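Local coordinates for protein (alpha-2u-globulin) (Rattus norvegicus, PDB 2A2U) that probably binds small hydrophobic ligands, among them a hyaline droplet inducer, inside the beta-barrel of a lipocalin, at residues A[49-54]-A[166-171]; A[90-93]-A[98-101]; A[109-114]-A[120-125]; A[142-145]-A[149-152]. All coordinates share one frame; numbering follows the deposited sequence.

Contact 1: A[49-54]-A[166-171]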
loop_
_atom_site.group_PDB
_atom_site.type_symbol
_atom_site.label_atom_id
_atom_site.label_comp_id
_atom_site.label_asym_id
_atom_site.label_seq_id
_atom_site.Cartn_x
_atom_site.Cartn_y
_atom_site.Cartn_z
ATOM N N GLU A 49 -27.874 1.173 2.151
ATOM C CA GLU A 49 -27.242 0.282 3.125
ATOM C C GLU A 49 -25.822 0.751 3.478
ATOM O O GLU A 49 -25.377 0.625 4.621
ATOM C CB GLU A 49 -27.204 -1.136 2.542
ATOM C CG GLU A 49 -26.289 -2.117 3.251
ATOM C CD GLU A 49 -25.936 -3.306 2.377
ATOM O OE1 GLU A 49 -25.604 -3.106 1.190
ATOM O OE2 GLU A 49 -25.974 -4.447 2.878
ATOM N N LYS A 50 -25.140 1.314 2.483
ATOM C CA LYS A 50 -23.767 1.805 2.594
ATOM C C LYS A 50 -23.587 3.054 3.448
ATOM O O LYS A 50 -22.561 3.209 4.110
ATOM C CB LYS A 50 -23.212 2.072 1.194
ATOM C CG LYS A 50 -23.154 0.853 0.299
ATOM C CD LYS A 50 -22.060 -0.076 0.756
ATOM C CE LYS A 50 -22.007 -1.325 -0.093
ATOM N NZ LYS A 50 -20.854 -2.191 0.282
ATOM N N ILE A 51 -24.556 3.965 3.388
ATOM C CA ILE A 51 -24.488 5.202 4.152
ATOM C C ILE A 51 -25.192 5.121 5.506
ATOM O O ILE A 51 -25.128 6.054 6.305
ATOM C CB ILE A 51 -25.042 6.397 3.353
ATOM C CG1 ILE A 51 -26.503 6.168 2.966
ATOM C CG2 ILE A 51 -24.209 6.624 2.116
ATOM C CD1 ILE A 51 -27.147 7.396 2.352
ATOM N N GLU A 52 -25.845 3.998 5.775
ATOM C CA GLU A 52 -26.545 3.821 7.044
ATOM C C GLU A 52 -25.597 3.322 8.113
ATOM O O GLU A 52 -24.416 3.112 7.845
ATOM C CB GLU A 52 -27.682 2.825 6.894
ATOM C CG GLU A 52 -28.923 3.407 6.272
ATOM C CD GLU A 52 -29.875 2.344 5.770
ATOM O OE1 GLU A 52 -29.739 1.167 6.165
ATOM O OE2 GLU A 52 -30.762 2.682 4.961
ATOM N N GLU A 53 -26.124 3.157 9.326
ATOM C CA GLU A 53 -25.360 2.664 10.472
ATOM C C GLU A 53 -24.587 1.421 10.031
ATOM O O GLU A 53 -25.129 0.566 9.318
ATOM C CB GLU A 53 -26.318 2.298 11.611
ATOM C CG GLU A 53 -25.662 1.708 12.857
ATOM C CD GLU A 53 -25.174 2.757 13.836
ATOM O OE1 GLU A 53 -25.532 3.940 13.703
ATOM O OE2 GLU A 53 -24.432 2.402 14.770
ATOM N N ASN A 54 -23.315 1.349 10.416
ATOM C CA ASN A 54 -22.438 0.228 10.056
ATOM C C ASN A 54 -22.095 0.139 8.554
ATOM O O ASN A 54 -21.506 -0.844 8.105
ATOM C CB ASN A 54 -23.008 -1.110 10.562
ATOM C CG ASN A 54 -22.950 -1.243 12.078
ATOM O OD1 ASN A 54 -21.890 -1.084 12.684
ATOM N ND2 ASN A 54 -24.084 -1.567 12.694
ATOM N N ASN A 166 -32.739 9.040 0.117
ATOM C CA ASN A 166 -31.425 8.459 0.355
ATOM C C ASN A 166 -30.351 9.477 0.699
ATOM O O ASN A 166 -29.166 9.157 0.740
ATOM C CB ASN A 166 -31.027 7.599 -0.833
ATOM C CG ASN A 166 -31.979 6.443 -1.038
ATOM O OD1 ASN A 166 -32.332 5.747 -0.090
ATOM N ND2 ASN A 166 -32.437 6.258 -2.269
ATOM N N ILE A 167 -30.783 10.706 0.952
ATOM C CA ILE A 167 -29.884 11.786 1.330
ATOM C C ILE A 167 -29.914 11.838 2.854
ATOM O O ILE A 167 -30.963 12.057 3.440
ATOM C CB ILE A 167 -30.360 13.130 0.751
ATOM C CG1 ILE A 167 -30.559 13.001 -0.759
ATOM C CG2 ILE A 167 -29.322 14.197 0.989
ATOM C CD1 ILE A 167 -30.974 14.294 -1.454
ATOM N N ILE A 168 -28.782 11.582 3.495
ATOM C CA ILE A 168 -28.710 11.573 4.953
ATOM C C ILE A 168 -27.892 12.719 5.531
ATOM O O ILE A 168 -26.765 12.953 5.110
ATOM C CB ILE A 168 -28.137 10.238 5.473
ATOM C CG1 ILE A 168 -29.060 9.077 5.083
ATOM C CG2 ILE A 168 -27.963 10.294 6.983
ATOM C CD1 ILE A 168 -28.589 7.696 5.543
ATOM N N ASP A 169 -28.487 13.446 6.475
ATOM C CA ASP A 169 -27.834 14.572 7.139
ATOM C C ASP A 169 -27.152 14.042 8.404
ATOM O O ASP A 169 -27.815 13.757 9.407
ATOM C CB ASP A 169 -28.875 15.647 7.488
ATOM C CG ASP A 169 -28.256 16.920 8.071
ATOM O OD1 ASP A 169 -27.063 16.920 8.439
ATOM O OD2 ASP A 169 -28.973 17.938 8.166
ATOM N N LEU A 170 -25.826 13.937 8.356
ATOM C CA LEU A 170 -25.052 13.415 9.474
ATOM C C LEU A 170 -24.849 14.382 10.629
ATOM O O LEU A 170 -24.363 13.968 11.683
ATOM C CB LEU A 170 -23.684 12.928 9.002
ATOM C CG LEU A 170 -23.588 11.825 7.955
ATOM C CD1 LEU A 170 -22.130 11.551 7.668
ATOM C CD2 LEU A 170 -24.264 10.570 8.452
ATOM N N THR A 171 -25.202 15.654 10.443
ATOM C CA THR A 171 -25.025 16.648 11.501
ATOM C C THR A 171 -25.868 16.376 12.734
ATOM O O THR A 171 -25.556 16.849 13.820
ATOM C CB THR A 171 -25.325 18.068 11.021
ATOM O OG1 THR A 171 -26.685 18.149 10.584
ATOM C CG2 THR A 171 -24.399 18.450 9.896
#
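Ile51 and Ile168 meet through their terminal methyls, CD1 to CD1 at 3.5 Å, where the loop following the first long strand of the lipocalin barrel packs against the short strand 167-169. That strand comes after the C-terminal helix and pairs with strand 36-44, as the last strand commonly does in lipocalins. The two isoleucines approach at a slant. Ile51 has CG1 between its backbone N and carbonyl carbon (chi1 60°) and an extended outer bond, which carries CD1 across to the strand. Ile168 reaches back with CG1 anti to its carbonyl carbon (chi1 -62°), which brings its CD1 to 3.7 Å from Ile51 CG1 as well as against the methyl. Ile51 CD1 is also near a polar atom, the carbonyl oxygen Asn166 O, at 3.1 Å. Glu52 adds the aliphatic part of its chain, Glu52 CG lying 4.4 Å from Ile168 CD1, while its carboxylate is held by Arg48. Ile51 is buried and also rests on Val43 and Leu135, so the apolar patch continues onto the barrel strands. The polar groups of 166-171 find partners elsewhere: the amide of Asn166 is bonded to Asn46, and Asp169 OD2 forms a salt bridge with Lys150. Farther along this segment Thr171 OG1 donates to Asp169 OD1 over a short distance, from the same face of the carboxylate plane as the backbone amide of Thr171. That amide closes an Asx turn, Thr171 N meeting Asp169 OD1 on its anti side at 3.0 Å.

Contact 2: A[90-93]-A[98-101]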
loop_
_atom_site.group_PDB
_atom_site.type_symbol
_atom_site.label_atom_id
_atom_site.label_comp_id
_atom_site.label_asym_id
_atom_site.label_seq_id
_atom_site.Cartn_x
_atom_site.Cartn_y
_atom_site.Cartn_z
ATOM N N ALA A 90 -5.627 8.813 -2.071
ATOM C CA ALA A 90 -6.316 8.698 -3.344
ATOM C C ALA A 90 -5.376 9.260 -4.399
ATOM O O ALA A 90 -4.854 10.346 -4.235
ATOM C CB ALA A 90 -7.621 9.492 -3.307
ATOM N N TYR A 91 -5.175 8.534 -5.489
ATOM C CA TYR A 91 -4.271 8.977 -6.537
ATOM C C TYR A 91 -4.941 9.622 -7.716
ATOM O O TYR A 91 -6.022 9.219 -8.117
ATOM C CB TYR A 91 -3.486 7.798 -7.029
ATOM C CG TYR A 91 -2.755 7.131 -5.929
ATOM C CD1 TYR A 91 -1.610 7.707 -5.389
ATOM C CD2 TYR A 91 -3.207 5.934 -5.410
ATOM C CE1 TYR A 91 -0.924 7.100 -4.354
ATOM C CE2 TYR A 91 -2.539 5.317 -4.380
ATOM C CZ TYR A 91 -1.396 5.905 -3.852
ATOM O OH TYR A 91 -0.737 5.297 -2.805
ATOM N N LYS A 92 -4.268 10.603 -8.297
ATOM C CA LYS A 92 -4.791 11.309 -9.455
ATOM C C LYS A 92 -4.606 10.416 -10.682
ATOM O O LYS A 92 -3.547 9.826 -10.859
ATOM C CB LYS A 92 -4.041 12.631 -9.631
ATOM C CG LYS A 92 -4.545 13.486 -10.765
ATOM C CD LYS A 92 -5.913 14.079 -10.495
ATOM C CE LYS A 92 -6.785 13.991 -11.736
ATOM N NZ LYS A 92 -6.137 14.605 -12.932
ATOM N N THR A 93 -5.648 10.275 -11.492
ATOM C CA THR A 93 -5.570 9.443 -12.688
ATOM C C THR A 93 -5.451 10.326 -13.926
ATOM O O THR A 93 -5.628 11.542 -13.846
ATOM C CB THR A 93 -6.810 8.531 -12.833
ATOM O OG1 THR A 93 -7.912 9.282 -13.354
ATOM C CG2 THR A 93 -7.203 7.945 -11.494
ATOM N N GLU A 98 -10.382 12.939 -12.194
ATOM C CA GLU A 98 -10.619 11.658 -11.535
ATOM C C GLU A 98 -9.517 11.192 -10.621
ATOM O O GLU A 98 -8.345 11.271 -10.956
ATOM C CB GLU A 98 -10.931 10.580 -12.558
ATOM C CG GLU A 98 -12.255 10.794 -13.250
ATOM C CD GLU A 98 -12.655 9.655 -14.149
ATOM O OE1 GLU A 98 -12.058 8.565 -14.047
ATOM O OE2 GLU A 98 -13.576 9.853 -14.964
ATOM N N TYR A 99 -9.923 10.727 -9.449
ATOM C CA TYR A 99 -9.011 10.214 -8.448
ATOM C C TYR A 99 -9.419 8.774 -8.190
ATOM O O TYR A 99 -10.585 8.420 -8.367
ATOM C CB TYR A 99 -9.146 11.010 -7.152
ATOM C CG TYR A 99 -8.502 12.366 -7.194
ATOM C CD1 TYR A 99 -9.192 13.479 -7.671
ATOM C CD2 TYR A 99 -7.197 12.537 -6.760
ATOM C CE1 TYR A 99 -8.577 14.732 -7.735
ATOM C CE2 TYR A 99 -6.575 13.772 -6.817
ATOM C CZ TYR A 99 -7.262 14.868 -7.298
ATOM O OH TYR A 99 -6.593 16.078 -7.386
ATOM N N PHE A 100 -8.458 7.938 -7.809
ATOM C CA PHE A 100 -8.744 6.546 -7.497
ATOM C C PHE A 100 -8.329 6.221 -6.076
ATOM O O PHE A 100 -7.273 6.644 -5.625
ATOM C CB PHE A 100 -8.007 5.588 -8.439
ATOM C CG PHE A 100 -8.204 4.124 -8.079
ATOM C CD1 PHE A 100 -9.297 3.412 -8.572
ATOM C CD2 PHE A 100 -7.343 3.488 -7.183
ATOM C CE1 PHE A 100 -9.534 2.101 -8.169
ATOM C CE2 PHE A 100 -7.577 2.179 -6.779
ATOM C CZ PHE A 100 -8.673 1.489 -7.272
ATOM N N VAL A 101 -9.152 5.445 -5.384
ATOM C CA VAL A 101 -8.846 5.026 -4.027
ATOM C C VAL A 101 -9.465 3.647 -3.827
ATOM O O VAL A 101 -10.588 3.381 -4.267
ATOM C CB VAL A 101 -9.352 6.057 -2.961
ATOM C CG1 VAL A 101 -10.875 6.177 -2.973
ATOM C CG2 VAL A 101 -8.857 5.683 -1.591
HETATM O O HOH W 1 -10.007 7.010 -13.048
#
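Strands 90-92 and 99-101 run antiparallel, at 150° between their directions, as the two arms of a beta hairpin in the lipocalin barrel, with Tyr91 and Phe100 as the hydrogen-bonded pair. Tyr91 N gives to Phe100 O, and Phe100 N to Tyr91 O, both at 2.8 Å and both in the carbonyl plane. Beyond them Thr93 N donates to Glu98 O at 2.9 Å, which carries the pairing toward the turn. On the Lys92 and Tyr99 face, the lysine chain bends back over the tyrosine ring: Lys92 CD sits 3.8 Å from the centroid of the Tyr99 ring, a CH-pi contact offset toward the hydroxyl end. CG of Lys92 stands opposite its backbone N (chi1 -177°), and the bends farther out bring CE within 3.2 Å of Glu98 O. Its ammonium makes a cation-pi contact with Phe127 of the second subunit. The other face, with Tyr91 and Phe100, also meets the neighbouring copy, the Phe100 ring lying against Phe100 of the second subunit. Near the turn, Thr93 CG2 packs 3.9 Å from Phe100 CB. A water links the two arms here, donating to Glu98 OE1 at 2.8 Å and hydrogen-bonding with Thr93 OG1.

Contact 3: A[109-114]-A[120-125]; sequences FTILKT and VMFHLI
Met121 O is shared by two successive backbone amides, Leu112 N at 2.8 Å and Lys113 N at 3.4 Å, both weak bonds. Leu112 and Lys113 together facing Met121 make a classic beta bulge, which shifts the register of the hairpin formed by strands 106-114 and 119-128 of the lipocalin barrel. Regular pairing resumes on either side: Met121 N gives a nearly straight bond to Lys113 O at 2.8 Å, while Thr110 and His123 exchange two backbone bonds. Phe109, Ile111, Phe122 and Leu124 share the face turned to the barrel interior. Phe122 lies alongside Phe109 and Ile111, pointing the same way as both, with CG anti to its own carbonyl carbon (chi1 -72°). Its CE1 touches Ile111 CG1 at 3.6 Å, whereas its CD1 meets Phe109 CD1 at 3.9 Å; the two ring planes stand 80° apart. Tyr99 and Tyr139 extend this aromatic group along the neighbouring strands. Replacing Phe122 by an alanine would probably open a gap beside Ile111 CG1 and leave the Phe109 ring less restrained in its rotation. Met121 points to the outer face, where Phe153 and Leu156 of the C-terminal helix cover it. Also outside, the bulge directs Leu112 toward the opposite strand, and Leu112 CD1 comes 4.0 Å from His123 CB. The imidazole extends beyond this contact to bond Gln134 through NE2. Thr110 OG1 lies at the edge of that ring, near its plane, and is 4.0 Å from His123 CB.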
loop_
_atom_site.group_PDB
_atom_site.type_symbol
_atom_site.label_atom_id
_atom_site.label_comp_id
_atom_site.label_asym_id
_atom_site.label_seq_id
_atom_site.Cartn_x
_atom_site.Cartn_y
_atom_site.Cartn_z
ATOM N N PHE A 109 -13.567 8.979 -7.959
ATOM C CA PHE A 109 -14.293 10.166 -7.527
ATOM C C PHE A 109 -13.794 11.459 -8.133
ATOM O O PHE A 109 -12.680 11.524 -8.642
ATOM C CB PHE A 109 -14.331 10.277 -6.005
ATOM C CG PHE A 109 -13.003 10.544 -5.375
ATOM C CD1 PHE A 109 -12.530 11.845 -5.234
ATOM C CD2 PHE A 109 -12.249 9.501 -4.871
ATOM C CE1 PHE A 109 -11.319 12.106 -4.603
ATOM C CE2 PHE A 109 -11.042 9.744 -4.240
ATOM C CZ PHE A 109 -10.575 11.057 -4.099
ATOM N N THR A 110 -14.656 12.472 -8.118
ATOM C CA THR A 110 -14.330 13.790 -8.648
ATOM C C THR A 110 -14.832 14.872 -7.706
ATOM O O THR A 110 -15.687 14.626 -6.860
ATOM C CB THR A 110 -14.975 14.032 -10.019
ATOM O OG1 THR A 110 -16.384 13.787 -9.938
ATOM C CG2 THR A 110 -14.379 13.122 -11.057
ATOM N N ILE A 111 -14.256 16.060 -7.833
ATOM C CA ILE A 111 -14.643 17.203 -7.023
ATOM C C ILE A 111 -15.693 17.925 -7.837
ATOM O O ILE A 111 -15.392 18.597 -8.821
ATOM C CB ILE A 111 -13.434 18.095 -6.731
ATOM C CG1 ILE A 111 -12.404 17.280 -5.946
ATOM C CG2 ILE A 111 -13.852 19.309 -5.934
ATOM C CD1 ILE A 111 -11.070 17.943 -5.772
ATOM N N LEU A 112 -16.937 17.705 -7.449
ATOM C CA LEU A 112 -18.086 18.260 -8.133
ATOM C C LEU A 112 -18.206 19.773 -8.037
ATOM O O LEU A 112 -18.356 20.444 -9.059
ATOM C CB LEU A 112 -19.355 17.598 -7.600
ATOM C CG LEU A 112 -20.447 17.291 -8.613
ATOM C CD1 LEU A 112 -19.875 16.432 -9.718
ATOM C CD2 LEU A 112 -21.589 16.574 -7.925
ATOM N N LYS A 113 -18.151 20.307 -6.818
ATOM C CA LYS A 113 -18.270 21.748 -6.599
ATOM C C LYS A 113 -17.637 22.159 -5.271
ATOM O O LYS A 113 -17.757 21.448 -4.280
ATOM C CB LYS A 113 -19.747 22.165 -6.641
ATOM C CG LYS A 113 -19.987 23.663 -6.556
ATOM C CD LYS A 113 -21.464 24.004 -6.730
ATOM C CE LYS A 113 -21.902 23.921 -8.189
ATOM N NZ LYS A 113 -21.296 24.998 -9.036
ATOM N N THR A 114 -16.951 23.295 -5.263
ATOM C CA THR A 114 -16.314 23.788 -4.048
ATOM C C THR A 114 -16.156 25.302 -4.101
ATOM O O THR A 114 -16.042 25.878 -5.180
ATOM C CB THR A 114 -14.915 23.152 -3.838
ATOM O OG1 THR A 114 -14.442 23.443 -2.518
ATOM C CG2 THR A 114 -13.912 23.712 -4.826
ATOM N N VAL A 120 -17.419 21.479 -0.015
ATOM C CA VAL A 120 -16.829 20.694 -1.090
ATOM C C VAL A 120 -17.730 19.490 -1.299
ATOM O O VAL A 120 -18.090 18.796 -0.354
ATOM C CB VAL A 120 -15.361 20.257 -0.828
ATOM C CG1 VAL A 120 -15.260 19.278 0.330
ATOM C CG2 VAL A 120 -14.788 19.648 -2.090
ATOM N N MET A 121 -18.194 19.332 -2.530
ATOM C CA MET A 121 -19.074 18.233 -2.886
ATOM C C MET A 121 -18.292 17.252 -3.753
ATOM O O MET A 121 -17.697 17.628 -4.769
ATOM C CB MET A 121 -20.300 18.762 -3.641
ATOM C CG MET A 121 -20.966 19.951 -2.965
ATOM S SD MET A 121 -22.422 20.552 -3.809
ATOM C CE MET A 121 -23.146 21.558 -2.542
ATOM N N PHE A 122 -18.225 16.006 -3.299
ATOM C CA PHE A 122 -17.522 14.968 -4.034
ATOM C C PHE A 122 -18.557 14.023 -4.611
ATOM O O PHE A 122 -19.620 13.826 -4.034
ATOM C CB PHE A 122 -16.615 14.162 -3.104
ATOM C CG PHE A 122 -15.386 14.890 -2.636
ATOM C CD1 PHE A 122 -14.234 14.885 -3.404
ATOM C CD2 PHE A 122 -15.354 15.502 -1.387
ATOM C CE1 PHE A 122 -13.072 15.467 -2.936
ATOM C CE2 PHE A 122 -14.199 16.088 -0.912
ATOM C CZ PHE A 122 -13.055 16.069 -1.686
ATOM N N HIS A 123 -18.239 13.444 -5.759
ATOM C CA HIS A 123 -19.112 12.473 -6.400
ATOM C C HIS A 123 -18.267 11.221 -6.610
ATOM O O HIS A 123 -17.227 11.267 -7.265
ATOM C CB HIS A 123 -19.625 12.990 -7.736
ATOM C CG HIS A 123 -20.425 11.977 -8.491
ATOM N ND1 HIS A 123 -19.949 11.342 -9.610
ATOM C CD2 HIS A 123 -21.646 11.446 -8.243
ATOM C CE1 HIS A 123 -20.835 10.454 -10.023
ATOM N NE2 HIS A 123 -21.878 10.499 -9.205
ATOM N N LEU A 124 -18.721 10.105 -6.064
ATOM C CA LEU A 124 -17.978 8.863 -6.154
ATOM C C LEU A 124 -18.748 7.671 -6.693
ATOM O O LEU A 124 -19.915 7.474 -6.363
ATOM C CB LEU A 124 -17.415 8.515 -4.767
ATOM C CG LEU A 124 -16.869 7.107 -4.496
ATOM C CD1 LEU A 124 -15.816 7.164 -3.432
ATOM C CD2 LEU A 124 -17.965 6.137 -4.086
ATOM N N ILE A 125 -18.065 6.861 -7.497
ATOM C CA ILE A 125 -18.637 5.636 -8.043
ATOM C C ILE A 125 -17.817 4.484 -7.468
ATOM O O ILE A 125 -16.594 4.536 -7.452
ATOM C CB ILE A 125 -18.547 5.564 -9.568
ATOM C CG1 ILE A 125 -19.116 6.827 -10.195
ATOM C CG2 ILE A 125 -19.349 4.370 -10.072
ATOM C CD1 ILE A 125 -18.849 6.920 -11.684
#

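Contact 4: A[142-145]-A[149-152]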
loop_
_atom_site.group_PDB
_atom_site.type_symbol
_atom_site.label_atom_id
_atom_site.label_comp_id
_atom_site.label_asym_id
_atom_site.label_seq_id
_atom_site.Cartn_x
_atom_site.Cartn_y
_atom_site.Cartn_z
ATOM N N THR A 142 -16.821 23.675 8.660
ATOM C CA THR A 142 -17.484 23.842 9.948
ATOM C C THR A 142 -18.318 22.610 10.257
ATOM O O THR A 142 -18.686 21.877 9.344
ATOM C CB THR A 142 -18.399 25.077 9.926
ATOM O OG1 THR A 142 -19.163 25.102 8.714
ATOM C CG2 THR A 142 -17.570 26.330 9.999
ATOM N N LYS A 143 -18.620 22.392 11.537
ATOM C CA LYS A 143 -19.405 21.236 11.967
ATOM C C LYS A 143 -20.764 21.131 11.291
ATOM O O LYS A 143 -21.348 20.056 11.224
ATOM C CB LYS A 143 -19.552 21.205 13.487
ATOM C CG LYS A 143 -18.435 20.451 14.186
ATOM C CD LYS A 143 -18.552 20.563 15.697
ATOM C CE LYS A 143 -17.477 19.746 16.404
ATOM N NZ LYS A 143 -17.360 20.091 17.854
ATOM N N ASP A 144 -21.265 22.250 10.784
ATOM C CA ASP A 144 -22.539 22.253 10.080
ATOM C C ASP A 144 -22.495 23.339 9.008
ATOM O O ASP A 144 -21.605 24.184 9.004
ATOM C CB ASP A 144 -23.715 22.470 11.038
ATOM C CG ASP A 144 -25.065 22.116 10.407
ATOM O OD1 ASP A 144 -25.091 21.495 9.330
ATOM O OD2 ASP A 144 -26.112 22.447 10.996
ATOM N N LEU A 145 -23.423 23.283 8.065
ATOM C CA LEU A 145 -23.449 24.257 6.997
ATOM C C LEU A 145 -24.809 24.877 6.790
ATOM O O LEU A 145 -25.824 24.375 7.275
ATOM C CB LEU A 145 -22.998 23.622 5.683
ATOM C CG LEU A 145 -21.526 23.311 5.471
ATOM C CD1 LEU A 145 -21.422 22.446 4.237
ATOM C CD2 LEU A 145 -20.718 24.583 5.310
ATOM N N ILE A 149 -26.748 25.673 1.416
ATOM C CA ILE A 149 -25.731 24.784 0.865
ATOM C C ILE A 149 -26.300 23.379 0.798
ATOM O O ILE A 149 -26.120 22.671 -0.192
ATOM C CB ILE A 149 -24.451 24.753 1.731
ATOM C CG1 ILE A 149 -23.957 26.167 2.016
ATOM C CG2 ILE A 149 -23.361 23.990 1.014
ATOM C CD1 ILE A 149 -23.718 26.983 0.775
ATOM N N LYS A 150 -27.038 23.001 1.833
ATOM C CA LYS A 150 -27.624 21.678 1.882
ATOM C C LYS A 150 -28.698 21.457 0.821
ATOM O O LYS A 150 -28.928 20.322 0.408
ATOM C CB LYS A 150 -28.177 21.388 3.271
ATOM C CG LYS A 150 -27.138 21.449 4.353
ATOM C CD LYS A 150 -27.717 20.935 5.643
ATOM C CE LYS A 150 -26.794 21.195 6.809
ATOM N NZ LYS A 150 -27.374 20.661 8.072
ATOM N N GLU A 151 -29.344 22.531 0.372
ATOM C CA GLU A 151 -30.381 22.423 -0.653
ATOM C C GLU A 151 -29.748 22.199 -2.012
ATOM O O GLU A 151 -30.179 21.328 -2.763
ATOM C CB GLU A 151 -31.222 23.692 -0.714
ATOM C CG GLU A 151 -32.698 23.486 -0.441
ATOM C CD GLU A 151 -33.375 22.537 -1.409
ATOM O OE1 GLU A 151 -33.030 22.521 -2.611
ATOM O OE2 GLU A 151 -34.288 21.821 -0.961
ATOM N N LYS A 152 -28.760 23.029 -2.338
ATOM C CA LYS A 152 -28.031 22.940 -3.598
ATOM C C LYS A 152 -27.506 21.519 -3.765
ATOM O O LYS A 152 -27.538 20.952 -4.856
ATOM C CB LYS A 152 -26.865 23.936 -3.597
ATOM C CG LYS A 152 -25.763 23.629 -4.612
ATOM C CD LYS A 152 -24.617 24.632 -4.536
ATOM C CE LYS A 152 -25.045 25.993 -5.064
ATOM N NZ LYS A 152 -23.976 27.042 -5.032
#
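The carboxylate of Asp144 is the flat group of this contact, and Lys150 meets it at OD1 on the syn side, toward the other oxygen. The salt bridge, Lys150 NZ to Asp144 OD1, is 2.7 Å long and essentially one-sided, since Asp144 OD2 stays 3.7 Å from the same nitrogen. OD1 also takes a weak bond from the backbone Leu145 N at 2.8 Å, which helps to fix the turn of the carboxylate. The two side chains cross at about a right angle. Lys150 leaves the helix with CG anti to its carbonyl carbon (chi1 -60°) and then runs fully extended, a shape that carries the ammonium to the loop and takes CE past Leu145 O at 3.4 Å. The ammonium has a second acid partner, Asp169, and two nearby carboxylates would be expected to favour its charged form. A methionine in its place would probably leave Asp144 and Asp169 without this shared countercharge, with Asp144 OD1 keeping the weak bond from Leu145 N. Beside the ion pair the contact is apolar: Leu145 CD1 and Ile149 CG2 touch at 4.1 Å, their side chains meeting at a slant, and both residues continue onto Tyr119 and Leu138 of the barrel wall. Within the loop Thr142 OG1 donates to Asp144 O at 2.6 Å. Salt bridge and apolar pair together join the first turn of helix 147-158 to the loop before it, an arrangement belonging to the lipocalin fold, in which a C-terminal helix packs on the outside of the barrel.

Overall arrangement
Contacts 2 and 3 lie in two hairpins of one barrel sheet whose strands 99-102 and 106-114 are neighbours, joined where Tyr99 N probably bonds Phe109 O at 3.0 Å; Ala90 CB also packs 3.4 Å from Phe109 CZ. Contact 4 lies outside the barrel against contact 3, Met121 CE reaching Ile149 O at 4.0 Å. Its ion pair extends into contact 1 through Lys150 NZ and Asp169 OD2, 3.2 Å apart, so that helix 147-158 and the strand after it are tied together. Contacts 1 and 2 lie on opposite sides of the chain's centre, their own centres about 24 Å apart. The interior face of contact 3, whose centre is about 7 Å from that of the chain, probably lines the ligand cavity.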